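Side-chain contacts in UspA domain-containing protein (Pyrococcus horikoshii, PDB 2DUM), which is of unknown function but belongs to the universal stress protein A family, some members of which bind ATP: residues A[20-25]-A[84-89]; A[108-113]-A[141-146]; A[10-13]-A[17-20]. All coordinates share one frame; numbering follows the deposited sequence.

Contact 1 of 3, residues A[20-25]-A[84-89]; sequences RAVEVF and AEEVKR
Val22 and Val87 adopt the same first torsion, CG1 anti to the backbone N (chi1 170° and 178°), which leaves CG2 of each anti to its own carbonyl carbon. It is these two CG2 methyls that meet between the helices, Val22 CG2 lying 4.3 Å from Val87 CG2. Val22 points toward the other helix and sends its second methyl to a different neighbour, CG1 being 4.3 Å from Glu86 OE2. Glu86 starts out alongside the contact, and its bent chain then brings one carboxylate oxygen, OE2, near that methyl, a van der Waals touch between a charged oxygen and a methyl at the exposed margin, with no hydrogen bond across the interface. The contact is slight, burying 96 Å² in all, with the backbones nearest at Val22 and Val87, whose CA atoms are 6.9 Å apart. Segment 84-89 is kinked at Glu85 and Glu86, whose amides do not pair with the turn before, and the hydrogen bond from Lys88 N to Ala84 O is weak. On the far side of segment 20-25, Arg20 NH2 forms a salt bridge with Glu156. Helices 16-28 and 69-90 lie side by side on one face of the parallel sheet, as in the Rossmann-like fold of the family. Below the seam, Val87 rests on Val36 and Leu38 of strand 35-43, Ala21 sits on Ile154 of strand 151-154, and Phe25 stacks with Phe91 and packs against Met4 of the second subunit.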
loop_
_atom_site.group_PDB
_atom_site.type_symbol
_atom_site.label_atom_id
_atom_site.label_comp_id
_atom_site.label_asym_id
_atom_site.label_seq_id
_atom_site.Cartn_x
_atom_site.Cartn_y
_atom_site.Cartn_z
ATOM N N ARG A 20 12.532 -10.744 -3.582
ATOM C CA ARG A 20 12.325 -9.807 -4.638
ATOM C C ARG A 20 11.759 -8.495 -4.130
ATOM O O ARG A 20 12.222 -7.398 -4.496
ATOM C CB ARG A 20 11.405 -10.420 -5.661
ATOM C CG ARG A 20 12.124 -11.043 -6.902
ATOM C CD ARG A 20 13.336 -10.236 -7.545
ATOM N NE ARG A 20 13.061 -8.918 -8.198
ATOM C CZ ARG A 20 13.996 -8.071 -8.703
ATOM N NH1 ARG A 20 15.314 -8.343 -8.666
ATOM N NH2 ARG A 20 13.611 -6.924 -9.268
ATOM N N ALA A 21 10.768 -8.591 -3.258
ATOM C CA ALA A 21 10.118 -7.374 -2.759
ATOM C C ALA A 21 11.151 -6.506 -2.150
ATOM O O ALA A 21 11.122 -5.289 -2.289
ATOM C CB ALA A 21 9.126 -7.682 -1.821
ATOM N N VAL A 22 12.119 -7.168 -1.540
ATOM C CA VAL A 22 13.254 -6.483 -0.895
ATOM C C VAL A 22 14.168 -5.770 -1.900
ATOM O O VAL A 22 14.438 -4.565 -1.697
ATOM C CB VAL A 22 14.051 -7.405 0.071
ATOM C CG1 VAL A 22 15.314 -6.764 0.514
ATOM C CG2 VAL A 22 13.240 -7.731 1.308
ATOM N N GLU A 23 14.616 -6.433 -2.981
ATOM C CA GLU A 23 15.280 -5.661 -4.085
ATOM C C GLU A 23 14.411 -4.493 -4.540
ATOM O O GLU A 23 14.827 -3.313 -4.502
ATOM C CB GLU A 23 15.572 -6.517 -5.305
ATOM C CG GLU A 23 16.722 -7.468 -5.073
ATOM C CD GLU A 23 16.513 -8.876 -5.713
ATOM O OE1 GLU A 23 15.359 -9.387 -5.842
ATOM O OE2 GLU A 23 17.530 -9.512 -6.068
ATOM N N VAL A 24 13.180 -4.823 -4.937
ATOM C CA VAL A 24 12.344 -3.809 -5.510
ATOM C C VAL A 24 12.304 -2.633 -4.557
ATOM O O VAL A 24 12.472 -1.540 -5.028
ATOM C CB VAL A 24 10.959 -4.313 -5.747
ATOM C CG1 VAL A 24 10.267 -3.401 -6.645
ATOM C CG2 VAL A 24 11.031 -5.687 -6.324
ATOM N N PHE A 25 12.131 -2.841 -3.233
ATOM C CA PHE A 25 12.049 -1.709 -2.358
ATOM C C PHE A 25 13.341 -1.033 -2.471
ATOM O O PHE A 25 13.400 0.191 -2.598
ATOM C CB PHE A 25 11.879 -2.098 -0.947
ATOM C CG PHE A 25 11.561 -0.928 -0.042
ATOM C CD1 PHE A 25 10.357 -0.276 -0.111
ATOM C CD2 PHE A 25 12.447 -0.488 0.920
ATOM C CE1 PHE A 25 10.062 0.810 0.722
ATOM C CE2 PHE A 25 12.111 0.624 1.792
ATOM C CZ PHE A 25 10.936 1.263 1.656
ATOM N N ALA A 84 18.470 -10.120 8.499
ATOM C CA ALA A 84 18.293 -8.939 9.342
ATOM C C ALA A 84 19.128 -7.876 8.758
ATOM O O ALA A 84 18.672 -6.781 8.582
ATOM C CB ALA A 84 18.780 -9.188 10.738
ATOM N N GLU A 85 20.371 -8.189 8.462
ATOM C CA GLU A 85 21.289 -7.117 8.132
ATOM C C GLU A 85 21.357 -6.682 6.643
ATOM O O GLU A 85 21.944 -5.651 6.359
ATOM C CB GLU A 85 22.668 -7.317 8.808
ATOM C CG GLU A 85 23.599 -6.035 8.903
ATOM C CD GLU A 85 23.209 -4.915 9.966
ATOM O OE1 GLU A 85 22.728 -5.203 11.140
ATOM O OE2 GLU A 85 23.440 -3.713 9.588
ATOM N N GLU A 86 20.730 -7.394 5.719
ATOM C CA GLU A 86 20.635 -6.850 4.330
ATOM C C GLU A 86 19.278 -6.075 4.022
ATOM O O GLU A 86 19.199 -5.087 3.231
ATOM C CB GLU A 86 21.077 -7.903 3.277
ATOM C CG GLU A 86 20.140 -8.150 2.056
ATOM C CD GLU A 86 19.174 -9.381 2.162
ATOM O OE1 GLU A 86 19.120 -10.041 3.232
ATOM O OE2 GLU A 86 18.443 -9.681 1.158
ATOM N N VAL A 87 18.219 -6.479 4.692
ATOM C CA VAL A 87 17.061 -5.613 4.754
ATOM C C VAL A 87 17.306 -4.168 5.347
ATOM O O VAL A 87 16.875 -3.147 4.786
ATOM C CB VAL A 87 15.971 -6.340 5.477
ATOM C CG1 VAL A 87 14.760 -5.439 5.614
ATOM C CG2 VAL A 87 15.739 -7.618 4.748
ATOM N N LYS A 88 17.982 -4.111 6.482
ATOM C CA LYS A 88 18.279 -2.879 7.112
ATOM C C LYS A 88 18.908 -2.045 6.037
ATOM O O LYS A 88 18.605 -0.859 5.835
ATOM C CB LYS A 88 19.276 -3.139 8.238
ATOM C CG LYS A 88 19.634 -1.845 8.999
ATOM C CD LYS A 88 20.543 -2.031 10.237
ATOM C CE LYS A 88 20.938 -0.650 10.755
ATOM N NZ LYS A 88 21.767 -0.733 12.013
ATOM N N ARG A 89 19.761 -2.715 5.300
ATOM C CA ARG A 89 20.549 -2.070 4.269
ATOM C C ARG A 89 19.770 -1.727 3.020
ATOM O O ARG A 89 20.159 -0.819 2.289
ATOM C CB ARG A 89 21.723 -2.969 3.870
ATOM C CG ARG A 89 22.919 -2.235 3.305
ATOM C CD ARG A 89 24.057 -3.137 2.917
ATOM N NE ARG A 89 24.776 -2.354 1.932
ATOM C CZ ARG A 89 24.645 -2.489 0.611
ATOM N NH1 ARG A 89 23.861 -3.453 0.137
ATOM N NH2 ARG A 89 25.300 -1.668 -0.240
#

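Contact 2 of 3, residues A[108-113]-A[141-146]; sequences EIVKVA and MRVLRK
Segments 108-113 and 141-146, which meet through Ile109, Val110 and Val143, are helical and run in broadly the same direction, their axes 9.7 Å apart at closest approach and crossing at -39°. They belong to the two helices on one face of the Rossmann-like alpha/beta sandwich, and their backbones come nearest at Val110 and Val143. The interface is apolar and without hydrogen bonds. Val143 forks between two neighbours: its CG2, anti to the carbonyl carbon, meets Ile109 CG2 at 3.7 Å, while its CG1 meets Val110 CG2 at 3.8 Å. The side chain of Ile109 lies roughly perpendicular to that of Val143, whereas Val110 and Val143 lie alongside with their ends pointing in opposite directions. Ile109 also reaches Val41 and Pro11 in the sheet beneath, and Trp106 packs on Val143. Away from the seam, Lys111 NZ forms a salt bridge on the syn side of Glu108 OE1, 24° out of the carboxylate plane, and a second with Asp107, while Glu108 OE2 pairs with Arg101. Leu144 faces Leu144 of the second subunit, so helix 138-146 also takes part in the dimer interface. At the solvent margin, Lys146 sets its CB 4.3 Å from Val110 CG2 before the rest of its chain turns away.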
loop_
_atom_site.group_PDB
_atom_site.type_symbol
_atom_site.label_atom_id
_atom_site.label_comp_id
_atom_site.label_asym_id
_atom_site.label_seq_id
_atom_site.Cartn_x
_atom_site.Cartn_y
_atom_site.Cartn_z
ATOM N N GLU A 108 -0.975 -13.152 12.671
ATOM C CA GLU A 108 0.158 -12.711 13.415
ATOM C C GLU A 108 0.636 -11.339 12.915
ATOM O O GLU A 108 0.789 -10.419 13.717
ATOM C CB GLU A 108 1.233 -13.773 13.383
ATOM C CG GLU A 108 0.788 -15.062 14.076
ATOM C CD GLU A 108 0.010 -14.827 15.399
ATOM O OE1 GLU A 108 -0.940 -15.637 15.693
ATOM O OE2 GLU A 108 0.369 -13.852 16.130
ATOM N N ILE A 109 0.839 -11.216 11.595
ATOM C CA ILE A 109 1.077 -9.937 10.943
ATOM C C ILE A 109 0.229 -8.830 11.585
ATOM O O ILE A 109 0.759 -7.815 12.005
ATOM C CB ILE A 109 0.693 -9.961 9.450
ATOM C CG1 ILE A 109 1.215 -11.188 8.721
ATOM C CG2 ILE A 109 1.224 -8.802 8.787
ATOM C CD1 ILE A 109 2.642 -11.247 8.640
ATOM N N VAL A 110 -1.077 -9.027 11.673
ATOM C CA VAL A 110 -1.950 -7.977 12.099
ATOM C C VAL A 110 -1.820 -7.741 13.620
ATOM O O VAL A 110 -1.930 -6.627 14.167
ATOM C CB VAL A 110 -3.354 -8.377 11.779
ATOM C CG1 VAL A 110 -4.316 -7.363 12.385
ATOM C CG2 VAL A 110 -3.518 -8.463 10.298
ATOM N N LYS A 111 -1.589 -8.845 14.301
ATOM C CA LYS A 111 -1.434 -8.809 15.751
ATOM C C LYS A 111 -0.223 -7.980 16.057
ATOM O O LYS A 111 -0.325 -7.006 16.776
ATOM C CB LYS A 111 -1.415 -10.225 16.401
ATOM C CG LYS A 111 -2.732 -10.548 17.164
ATOM C CD LYS A 111 -3.277 -11.951 16.996
ATOM C CE LYS A 111 -2.410 -12.916 17.763
ATOM N NZ LYS A 111 -2.747 -14.343 17.399
ATOM N N VAL A 112 0.896 -8.323 15.457
ATOM C CA VAL A 112 2.144 -7.622 15.695
ATOM C C VAL A 112 2.124 -6.195 15.141
ATOM O O VAL A 112 2.711 -5.312 15.729
ATOM C CB VAL A 112 3.312 -8.350 15.011
ATOM C CG1 VAL A 112 4.527 -7.437 14.867
ATOM C CG2 VAL A 112 3.687 -9.686 15.737
ATOM N N ALA A 113 1.475 -5.946 14.011
ATOM C CA ALA A 113 1.397 -4.589 13.555
ATOM C C ALA A 113 0.906 -3.802 14.720
ATOM O O ALA A 113 1.624 -2.940 15.212
ATOM C CB ALA A 113 0.464 -4.474 12.430
ATOM N N MET A 141 -4.187 -9.752 0.793
ATOM C CA MET A 141 -5.584 -9.550 0.968
ATOM C C MET A 141 -6.117 -9.575 2.438
ATOM O O MET A 141 -6.917 -8.694 2.860
ATOM C CB MET A 141 -6.308 -10.624 0.180
ATOM C CG MET A 141 -6.342 -10.423 -1.317
ATOM S SD MET A 141 -6.883 -8.762 -1.831
ATOM C CE MET A 141 -7.220 -9.131 -3.594
ATOM N N ARG A 142 -5.737 -10.586 3.213
ATOM C CA ARG A 142 -6.333 -10.703 4.535
ATOM C C ARG A 142 -5.780 -9.699 5.582
ATOM O O ARG A 142 -6.545 -9.126 6.402
ATOM C CB ARG A 142 -6.349 -12.153 5.013
ATOM C CG ARG A 142 -7.567 -12.952 4.430
ATOM C CD ARG A 142 -7.949 -14.361 5.137
ATOM N NE ARG A 142 -7.840 -15.471 4.158
ATOM C CZ ARG A 142 -6.689 -16.079 3.799
ATOM N NH1 ARG A 142 -6.702 -17.041 2.888
ATOM N NH2 ARG A 142 -5.511 -15.747 4.355
ATOM N N VAL A 143 -4.471 -9.459 5.554
ATOM C CA VAL A 143 -3.943 -8.315 6.290
ATOM C C VAL A 143 -4.609 -7.048 5.755
ATOM O O VAL A 143 -5.247 -6.333 6.543
ATOM C CB VAL A 143 -2.416 -8.191 6.233
ATOM C CG1 VAL A 143 -1.968 -7.106 7.099
ATOM C CG2 VAL A 143 -1.818 -9.422 6.717
ATOM N N LEU A 144 -4.496 -6.805 4.441
ATOM C CA LEU A 144 -5.188 -5.694 3.822
ATOM C C LEU A 144 -6.495 -5.312 4.480
ATOM O O LEU A 144 -6.722 -4.141 4.771
ATOM C CB LEU A 144 -5.482 -5.980 2.390
ATOM C CG LEU A 144 -4.776 -4.834 1.743
ATOM C CD1 LEU A 144 -4.708 -5.015 0.238
ATOM C CD2 LEU A 144 -5.467 -3.591 2.116
ATOM N N ARG A 145 -7.321 -6.326 4.723
ATOM C CA ARG A 145 -8.708 -6.171 5.146
ATOM C C ARG A 145 -8.920 -6.015 6.672
ATOM O O ARG A 145 -9.895 -5.445 7.115
ATOM C CB ARG A 145 -9.482 -7.406 4.656
ATOM C CG ARG A 145 -10.770 -7.121 3.812
ATOM C CD ARG A 145 -10.527 -7.103 2.195
ATOM N NE ARG A 145 -11.808 -6.928 1.421
ATOM C CZ ARG A 145 -11.960 -6.731 0.085
ATOM N NH1 ARG A 145 -10.879 -6.682 -0.715
ATOM N NH2 ARG A 145 -13.203 -6.556 -0.447
ATOM N N LYS A 146 -8.009 -6.560 7.469
ATOM C CA LYS A 146 -8.230 -6.698 8.870
ATOM C C LYS A 146 -7.525 -5.588 9.591
ATOM O O LYS A 146 -7.915 -5.180 10.695
ATOM C CB LYS A 146 -7.724 -8.067 9.334
ATOM C CG LYS A 146 -8.832 -9.162 9.599
ATOM C CD LYS A 146 -9.136 -10.067 8.327
ATOM C CE LYS A 146 -10.688 -10.623 8.178
ATOM N NZ LYS A 146 -11.039 -11.537 6.930
#

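Contact 3 of 3, residues A[10-13]-A[17-20]; sequences FPTD and GAYR
The methyl of Ala18 presses into the bend where strand 7-11 gives way to loop, lying over the backbone and CB of Asp13 and beside the hydroxyl of Thr12. Ala18 CB is 3.6 Å from Asp13 N and equally far from Asp13 CB, and Thr12 OG1 approaches the same methyl at 3.7 Å. The short side chain is consistent with the close approach of the helix start, the CA atoms of Thr12 and Ala18 being 5.4 Å apart. With OG1 anti to the backbone N (chi1 172°), the hydroxyl of Thr12 lies on the Ala18 side and is hydrogen-bonded to Phe14 N in the loop and to Lys83 NZ of helix 69-90; the same lysine makes a cation-pi contact with Tyr19. Phe10 comes in from the strand end, its ring presenting the CZ edge to Ala18 O, which lies near the ring plane 4.1 Å from CZ. Phe91 meets this ring edge-to-face. No hydrogen bond links the two segments directly, but Ser15 between them bridges the two: its OG accepts a hydrogen bond from Ala18 N and makes only a weak one with Asp13 OD2. The tight turn from the first strand into the first helix opens the beta-alpha-beta unit 7-11, 16-28, 35-43, and in nucleotide-binding universal stress proteins the corresponding loop borders the ATP pocket of this Rossmann-like fold.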
loop_
_atom_site.group_PDB
_atom_site.type_symbol
_atom_site.label_atom_id
_atom_site.label_comp_id
_atom_site.label_asym_id
_atom_site.label_seq_id
_atom_site.Cartn_x
_atom_site.Cartn_y
_atom_site.Cartn_z
ATOM N N PHE A 10 7.461 -5.598 8.125
ATOM C CA PHE A 10 7.692 -6.177 6.859
ATOM C C PHE A 10 7.862 -7.610 7.144
ATOM O O PHE A 10 8.875 -8.003 7.693
ATOM C CB PHE A 10 9.024 -5.644 6.311
ATOM C CG PHE A 10 9.475 -6.373 5.128
ATOM C CD1 PHE A 10 10.225 -7.489 5.255
ATOM C CD2 PHE A 10 9.048 -6.015 3.903
ATOM C CE1 PHE A 10 10.596 -8.223 4.207
ATOM C CE2 PHE A 10 9.420 -6.771 2.797
ATOM C CZ PHE A 10 10.215 -7.883 2.980
ATOM N N PRO A 11 6.842 -8.383 6.895
ATOM C CA PRO A 11 6.806 -9.817 6.849
ATOM C C PRO A 11 7.506 -10.497 5.692
ATOM O O PRO A 11 7.169 -10.263 4.507
ATOM C CB PRO A 11 5.347 -10.076 6.743
ATOM C CG PRO A 11 4.750 -8.807 7.469
ATOM C CD PRO A 11 5.501 -7.810 6.799
ATOM N N THR A 12 8.462 -11.362 6.063
ATOM C CA THR A 12 9.144 -12.256 5.120
ATOM C C THR A 12 8.725 -13.696 5.164
ATOM O O THR A 12 8.684 -14.372 6.182
ATOM C CB THR A 12 10.695 -12.266 5.170
ATOM O OG1 THR A 12 11.189 -13.336 4.324
ATOM C CG2 THR A 12 11.222 -12.463 6.608
ATOM N N ASP A 13 8.532 -14.157 3.957
ATOM C CA ASP A 13 7.839 -15.343 3.637
ATOM C C ASP A 13 8.903 -16.347 3.504
ATOM O O ASP A 13 8.671 -17.474 3.178
ATOM C CB ASP A 13 7.293 -15.044 2.246
ATOM C CG ASP A 13 6.310 -16.065 1.794
ATOM O OD1 ASP A 13 6.201 -16.999 2.614
ATOM O OD2 ASP A 13 5.677 -15.942 0.677
ATOM N N GLY A 17 9.262 -14.293 -3.502
ATOM C CA GLY A 17 8.489 -13.074 -3.622
ATOM C C GLY A 17 8.996 -12.113 -2.626
ATOM O O GLY A 17 9.069 -10.922 -2.933
ATOM N N ALA A 18 9.405 -12.689 -1.478
ATOM C CA ALA A 18 9.842 -12.015 -0.266
ATOM C C ALA A 18 11.176 -11.370 -0.493
ATOM O O ALA A 18 11.346 -10.231 -0.148
ATOM C CB ALA A 18 9.894 -12.993 0.850
ATOM N N TYR A 19 12.107 -12.066 -1.139
ATOM C CA TYR A 19 13.394 -11.451 -1.448
ATOM C C TYR A 19 13.337 -10.460 -2.576
ATOM O O TYR A 19 14.036 -9.485 -2.569
ATOM C CB TYR A 19 14.391 -12.514 -1.832
ATOM C CG TYR A 19 14.770 -13.314 -0.647
ATOM C CD1 TYR A 19 14.161 -14.551 -0.395
ATOM C CD2 TYR A 19 15.720 -12.820 0.263
ATOM C CE1 TYR A 19 14.489 -15.297 0.737
ATOM C CE2 TYR A 19 16.070 -13.557 1.409
ATOM C CZ TYR A 19 15.440 -14.792 1.640
ATOM O OH TYR A 19 15.767 -15.494 2.783
ATOM N N ARG A 20 12.532 -10.744 -3.582
ATOM C CA ARG A 20 12.325 -9.807 -4.638
ATOM C C ARG A 20 11.759 -8.495 -4.130
ATOM O O ARG A 20 12.222 -7.398 -4.496
ATOM C CB ARG A 20 11.405 -10.420 -5.661
ATOM C CG ARG A 20 12.124 -11.043 -6.902
ATOM C CD ARG A 20 13.336 -10.236 -7.545
ATOM N NE ARG A 20 13.061 -8.918 -8.198
ATOM C CZ ARG A 20 13.996 -8.071 -8.703
ATOM N NH1 ARG A 20 15.314 -8.343 -8.666
ATOM N NH2 ARG A 20 13.611 -6.924 -9.268
#

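Overall arrangement
From the N terminus, contact 3 comes first, closing the short loop between strand 7-11 and helix 16-28. Contact 1 starts on the same helix, the residue ranges overlapping at Arg20, and closes a much longer loop by bringing in helix 69-90 after strand 35-43. Contact 2 follows separately, joining helices 105-115 and 138-146 around strand 120-124. Contact 1 thus begins where contact 3 ends, contact 2 follows both, and none nests or crosses. Contacts 1 and 2 lie on opposite sides of the chain's centre, about 21 Å apart between centres. Segment 10-13 touches both: Phe10 packs on Val22 of contact 1, and Pro11 on Ile109 of contact 2, linking the helical layers through the central strand.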